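Local coordinates for protein probable GTPase engC (Thermotoga maritima, PDB 1U0L) that probably helps mature the small (30S) ribosomal subunit as a circularly permuted GTPase that hydrolyses GTP slowly and is stimulated by that subunit, at residues I89-V94 with S178-S183; N123-Y128 with I149-A154. All blocks are in the same frame, centred on the assembly; numbering follows the deposited sequence.

Interaction 1 (I89-V94 with S178-S183). With GDP (guanosine-5'-diphosphate), chain E.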
# COMPACT_ATOMS: atom_id res chain seq x y z
N ILE A 89 -2.99 -3.43 -0.25
CA ILE A 89 -3.58 -4.76 -0.09
C ILE A 89 -2.37 -5.59 0.25
O ILE A 89 -1.51 -5.83 -0.61
CB ILE A 89 -4.20 -5.27 -1.36
CG1 ILE A 89 -5.27 -4.29 -1.85
CG2 ILE A 89 -4.78 -6.64 -1.11
CD1 ILE A 89 -6.48 -4.16 -0.92
N LEU A 90 -2.29 -6.00 1.50
CA LEU A 90 -1.16 -6.78 1.97
C LEU A 90 -1.45 -8.27 1.87
O LEU A 90 -2.16 -8.83 2.70
CB LEU A 90 -0.83 -6.40 3.42
CG LEU A 90 0.66 -6.27 3.75
CD1 LEU A 90 0.89 -6.16 5.29
CD2 LEU A 90 1.36 -7.48 3.17
N VAL A 91 -0.91 -8.90 0.84
CA VAL A 91 -1.14 -10.32 0.68
C VAL A 91 -0.08 -11.07 1.46
O VAL A 91 1.12 -10.88 1.28
CB VAL A 91 -1.16 -10.72 -0.80
CG1 VAL A 91 -1.19 -12.22 -0.93
CG2 VAL A 91 -2.40 -10.16 -1.44
N VAL A 92 -0.57 -11.92 2.35
CA VAL A 92 0.28 -12.69 3.24
C VAL A 92 0.10 -14.19 3.04
O VAL A 92 -0.97 -14.66 2.65
CB VAL A 92 -0.03 -12.29 4.69
CG1 VAL A 92 0.12 -13.47 5.63
CG2 VAL A 92 0.89 -11.15 5.09
N THR A 93 1.15 -14.92 3.35
CA THR A 93 1.19 -16.37 3.17
C THR A 93 1.77 -17.07 4.39
O THR A 93 2.86 -16.71 4.85
CB THR A 93 2.06 -16.64 1.92
OG1 THR A 93 1.22 -16.97 0.81
CG2 THR A 93 3.07 -17.71 2.18
N VAL A 94 1.07 -18.06 4.94
CA VAL A 94 1.64 -18.76 6.11
C VAL A 94 2.53 -19.90 5.66
O VAL A 94 3.61 -20.13 6.23
CB VAL A 94 0.57 -19.35 7.09
CG1 VAL A 94 -0.54 -18.36 7.33
CG2 VAL A 94 0.03 -20.68 6.58
N SER A 178 7.36 -11.99 -2.88
CA SER A 178 7.23 -12.63 -4.19
C SER A 178 6.73 -14.03 -4.05
O SER A 178 7.26 -14.81 -3.26
CB SER A 178 8.58 -12.67 -4.88
OG SER A 178 9.23 -11.42 -4.70
N GLY A 179 5.69 -14.35 -4.82
CA GLY A 179 5.11 -15.68 -4.81
C GLY A 179 3.88 -15.83 -3.94
O GLY A 179 3.13 -16.80 -4.08
N VAL A 180 3.67 -14.87 -3.06
CA VAL A 180 2.54 -14.91 -2.14
C VAL A 180 1.18 -14.98 -2.87
O VAL A 180 0.18 -15.39 -2.28
CB VAL A 180 2.60 -13.69 -1.19
CG1 VAL A 180 2.03 -12.46 -1.88
CG2 VAL A 180 1.88 -14.00 0.09
N GLY A 181 1.17 -14.61 -4.15
CA GLY A 181 -0.06 -14.67 -4.93
C GLY A 181 -0.69 -13.37 -5.38
O GLY A 181 -1.86 -13.35 -5.79
N LYS A 182 0.07 -12.28 -5.33
CA LYS A 182 -0.42 -10.95 -5.71
C LYS A 182 -1.03 -10.86 -7.11
O LYS A 182 -2.14 -10.35 -7.30
CB LYS A 182 0.70 -9.91 -5.53
CG LYS A 182 1.24 -9.84 -4.10
CD LYS A 182 2.22 -8.70 -3.85
CE LYS A 182 3.49 -8.82 -4.69
NZ LYS A 182 4.37 -10.01 -4.42
N SER A 183 -0.31 -11.36 -8.11
CA SER A 183 -0.79 -11.32 -9.48
C SER A 183 -1.97 -12.28 -9.71
O SER A 183 -2.86 -11.99 -10.50
CB SER A 183 0.35 -11.65 -10.44
OG SER A 183 0.04 -11.28 -11.77
PB GDP E . 3.05 -12.90 -6.87
O1B GDP E . 2.66 -12.54 -5.47
O2B GDP E . 4.55 -12.81 -7.12
O3B GDP E . 2.28 -12.10 -7.94
O3A GDP E . 2.64 -14.50 -7.07
PA GDP E . 1.80 -15.19 -8.21
O1A GDP E . 2.55 -15.21 -9.50
O2A GDP E . 0.42 -14.56 -8.29
O5' GDP E . 1.59 -16.70 -7.65
C5' GDP E . 2.73 -17.54 -7.47
C4' GDP E . 2.36 -18.98 -7.69
O4' GDP E . 1.41 -19.32 -6.65
C3' GDP E . 1.74 -19.33 -9.08
O3' GDP E . 2.49 -20.54 -9.58
C2' GDP E . 0.28 -19.67 -8.78
O2' GDP E . -0.12 -20.76 -9.60
C1' GDP E . 0.27 -19.90 -7.22
N9 GDP E . -0.96 -19.30 -6.41
C8 GDP E . -1.30 -17.98 -6.31
N7 GDP E . -2.38 -17.83 -5.52
C5 GDP E . -2.72 -19.11 -5.11
C6 GDP E . -3.78 -19.56 -4.27
O6 GDP E . -4.62 -18.85 -3.71
N1 GDP E . -3.81 -20.96 -4.08
C2 GDP E . -2.89 -21.81 -4.68
N2 GDP E . -3.02 -23.12 -4.44
N3 GDP E . -1.89 -21.37 -5.48
C4 GDP E . -1.87 -20.03 -5.65
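Val91 and Val180 meet through their CG1 methyls, 3.4 Å from Val91 CG1 to Val180 CG1. Both valines are buried, and together they supply most of the 223 Å² covered between the segments, which makes this the dense side of the contact. Val180 CG1 lies between its own backbone N and carbonyl carbon (chi1 81°), which leaves CG2 turned to the end of the strand, where it approaches Thr93 CB and the backbone of Val92. Further along, the aliphatic part of Lys182 passes Val91 more loosely, with Lys182 CG 4.2 Å from Val91 CB. Segment 178-183 belongs to the P-loop (Walker A motif) and leads into helix 182-189, with Gly181 at the N-cap. Its other side faces the diphosphate of GDP, whose oxygens are gripped by backbone N-H groups of the loop and of the helix start: Gly179 N bonds GDP O2B, Lys182 N bonds GDP O1B, and Ser183 N bonds GDP O3B at 2.7 Å. The Lys182 chain bends at chi3 and chi4 and brings NZ back to GDP O1B at 3.2 Å, while Gly176 O takes a second bond from NZ. A methionine in place of Lys182 would probably leave GDP O1B without its ammonium partner and Gly176 O without its bond from NZ.

Interaction 2 (N123-Y128 with I149-A154). With GDP (guanosine-5'-diphosphate), chain E.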
# COMPACT_ATOMS: atom_id res chain seq x y z
N ASN A 123 -3.66 -15.30 1.86
CA ASN A 123 -3.98 -16.05 0.65
C ASN A 123 -3.59 -17.54 0.63
O ASN A 123 -2.96 -18.05 1.56
CB ASN A 123 -3.33 -15.33 -0.54
CG ASN A 123 -3.80 -15.87 -1.88
OD1 ASN A 123 -3.01 -15.96 -2.83
ND2 ASN A 123 -5.09 -16.23 -1.96
N LYS A 124 -3.99 -18.24 -0.43
CA LYS A 124 -3.66 -19.66 -0.60
C LYS A 124 -4.30 -20.55 0.47
O LYS A 124 -3.72 -21.56 0.86
CB LYS A 124 -2.14 -19.88 -0.55
CG LYS A 124 -1.32 -19.17 -1.63
CD LYS A 124 -0.07 -19.99 -1.96
CE LYS A 124 1.12 -19.15 -2.42
NZ LYS A 124 0.96 -18.65 -3.79
N MET A 125 -5.48 -20.18 0.93
CA MET A 125 -6.15 -20.96 1.96
C MET A 125 -6.42 -22.39 1.51
O MET A 125 -6.41 -23.32 2.32
CB MET A 125 -7.47 -20.30 2.35
CG MET A 125 -7.33 -18.93 3.01
SD MET A 125 -6.76 -18.95 4.72
CE MET A 125 -8.05 -19.89 5.46
N ASP A 126 -6.63 -22.56 0.22
CA ASP A 126 -6.93 -23.88 -0.33
C ASP A 126 -5.81 -24.88 -0.10
O ASP A 126 -6.02 -26.09 -0.20
CB ASP A 126 -7.20 -23.79 -1.83
CG ASP A 126 -6.02 -23.24 -2.59
OD1 ASP A 126 -5.81 -22.01 -2.54
OD2 ASP A 126 -5.29 -24.03 -3.23
N LEU A 127 -4.63 -24.38 0.23
CA LEU A 127 -3.46 -25.22 0.44
C LEU A 127 -3.22 -25.63 1.88
O LEU A 127 -2.48 -26.58 2.15
CB LEU A 127 -2.22 -24.48 -0.06
CG LEU A 127 -1.33 -25.01 -1.18
CD1 LEU A 127 -2.13 -25.24 -2.45
CD2 LEU A 127 -0.22 -24.00 -1.41
N TYR A 128 -3.84 -24.91 2.81
CA TYR A 128 -3.62 -25.15 4.23
C TYR A 128 -4.25 -26.34 4.92
O TYR A 128 -5.44 -26.57 4.80
CB TYR A 128 -4.00 -23.89 4.99
CG TYR A 128 -3.27 -22.66 4.51
CD1 TYR A 128 -2.10 -22.76 3.76
CD2 TYR A 128 -3.74 -21.38 4.83
CE1 TYR A 128 -1.41 -21.63 3.34
CE2 TYR A 128 -3.06 -20.25 4.42
CZ TYR A 128 -1.89 -20.37 3.67
OH TYR A 128 -1.21 -19.25 3.26
N ILE A 149 -9.06 -8.26 7.91
CA ILE A 149 -8.39 -9.42 7.35
C ILE A 149 -9.34 -10.17 6.43
O ILE A 149 -10.51 -10.37 6.78
CB ILE A 149 -7.95 -10.39 8.47
CG1 ILE A 149 -6.92 -9.71 9.38
CG2 ILE A 149 -7.38 -11.68 7.86
CD1 ILE A 149 -6.53 -10.52 10.61
N VAL A 150 -8.87 -10.59 5.26
CA VAL A 150 -9.73 -11.38 4.38
C VAL A 150 -9.01 -12.66 3.95
O VAL A 150 -7.88 -12.62 3.43
CB VAL A 150 -10.21 -10.56 3.16
CG1 VAL A 150 -10.66 -9.19 3.61
CG2 VAL A 150 -9.11 -10.42 2.15
N LYS A 151 -9.64 -13.80 4.19
CA LYS A 151 -9.04 -15.08 3.82
C LYS A 151 -9.37 -15.39 2.35
O LYS A 151 -10.54 -15.48 1.98
CB LYS A 151 -9.57 -16.22 4.70
CG LYS A 151 -9.34 -16.10 6.20
CD LYS A 151 -9.91 -17.37 6.86
CE LYS A 151 -9.90 -17.37 8.38
NZ LYS A 151 -10.93 -16.44 8.91
N THR A 152 -8.36 -15.59 1.53
CA THR A 152 -8.64 -15.85 0.12
C THR A 152 -7.95 -17.06 -0.51
O THR A 152 -7.10 -17.73 0.09
CB THR A 152 -8.26 -14.64 -0.73
OG1 THR A 152 -6.83 -14.55 -0.84
CG2 THR A 152 -8.79 -13.36 -0.10
N SER A 153 -8.35 -17.33 -1.75
CA SER A 153 -7.77 -18.38 -2.58
C SER A 153 -7.96 -17.94 -4.01
O SER A 153 -9.07 -17.99 -4.54
CB SER A 153 -8.46 -19.72 -2.39
OG SER A 153 -7.82 -20.69 -3.21
N ALA A 154 -6.88 -17.48 -4.64
CA ALA A 154 -6.95 -17.04 -6.02
C ALA A 154 -7.54 -18.16 -6.86
O ALA A 154 -8.31 -17.92 -7.79
CB ALA A 154 -5.56 -16.68 -6.52
PB GDP E . 3.05 -12.90 -6.87
O1B GDP E . 2.66 -12.54 -5.47
O2B GDP E . 4.55 -12.81 -7.12
O3B GDP E . 2.28 -12.10 -7.94
O3A GDP E . 2.64 -14.50 -7.07
PA GDP E . 1.80 -15.19 -8.21
O1A GDP E . 2.55 -15.21 -9.50
O2A GDP E . 0.42 -14.56 -8.29
O5' GDP E . 1.59 -16.70 -7.65
C5' GDP E . 2.73 -17.54 -7.47
C4' GDP E . 2.36 -18.98 -7.69
O4' GDP E . 1.41 -19.32 -6.65
C3' GDP E . 1.74 -19.33 -9.08
O3' GDP E . 2.49 -20.54 -9.58
C2' GDP E . 0.28 -19.67 -8.78
O2' GDP E . -0.12 -20.76 -9.60
C1' GDP E . 0.27 -19.90 -7.22
N9 GDP E . -0.96 -19.30 -6.41
C8 GDP E . -1.30 -17.98 -6.31
N7 GDP E . -2.38 -17.83 -5.52
C5 GDP E . -2.72 -19.11 -5.11
C6 GDP E . -3.78 -19.56 -4.27
O6 GDP E . -4.62 -18.85 -3.71
N1 GDP E . -3.81 -20.96 -4.08
C2 GDP E . -2.89 -21.81 -4.68
N2 GDP E . -3.02 -23.12 -4.44
N3 GDP E . -1.89 -21.37 -5.48
C4 GDP E . -1.87 -20.03 -5.65
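The guanine-recognition end of the nucleotide pocket is formed here, where the NKxD motif of the GTPase (Asn123, Lys124, Met125, Asp126) meets the loop after strand 149-151. The two loops are pinned by Met125 N, which bonds Thr152 O at 3.1 Å; the N-H...O angle of 169° makes it nearly straight, and the donor lies in the carbonyl plane. Ser153 OG donates to Asp126 OD1, in a bond modelled as very short, and also bonds Thr156 N, so this hydroxyl probably helps position the carboxylate as a second-shell group. With CG between its backbone N and carbonyl carbon (chi1 60°), Asp126 presents both oxygens to the base: OD1 accepts the N-H of GDP N1 at 2.7 Å with an almost linear angle of 178°, and OD2 accepts an N-H of GDP N2, also at 2.7 Å. This two-pronged grip reads the N1-H and amino group of guanine. On the outer side, Met125 bends at chi2 and chi3 and lays its CE methyl on the aliphatic chain of Lys151, 3.4 Å from Lys151 CD, while Lys151 NZ forms a salt bridge with Glu140. Lys124 carries CG over the base, 3.6 Å from GDP C6, and its NZ reaches the ribose O4' as well as Gly179 O. Ala154 N donates to GDP O6, 2.8 Å away.

Overall arrangement
Interactions 1 and 2 bind opposite ends of one GDP, the diphosphate and the guanine; the centres of the two interactions lie about 10 Å apart. Their sheet strands are close neighbours: 149-151, 117-122 and 87-92 run parallel in that order, and segment 123-128 follows directly from the middle one. Two hydrogen bonds join the sites. The backbone bond between Asn123 N and Val92 O, 2.9 Å, ties the base-binding loop to the strand under the P-loop, and Lys124 NZ lies 2.9 Å from Gly179 O, a probable hydrogen bond linking it to the P-loop backbone. In sequence, both segments of interaction 2 fall between those of interaction 1, so the base-recognition motif precedes the P-loop, the order expected of a circularly permuted GTPase domain.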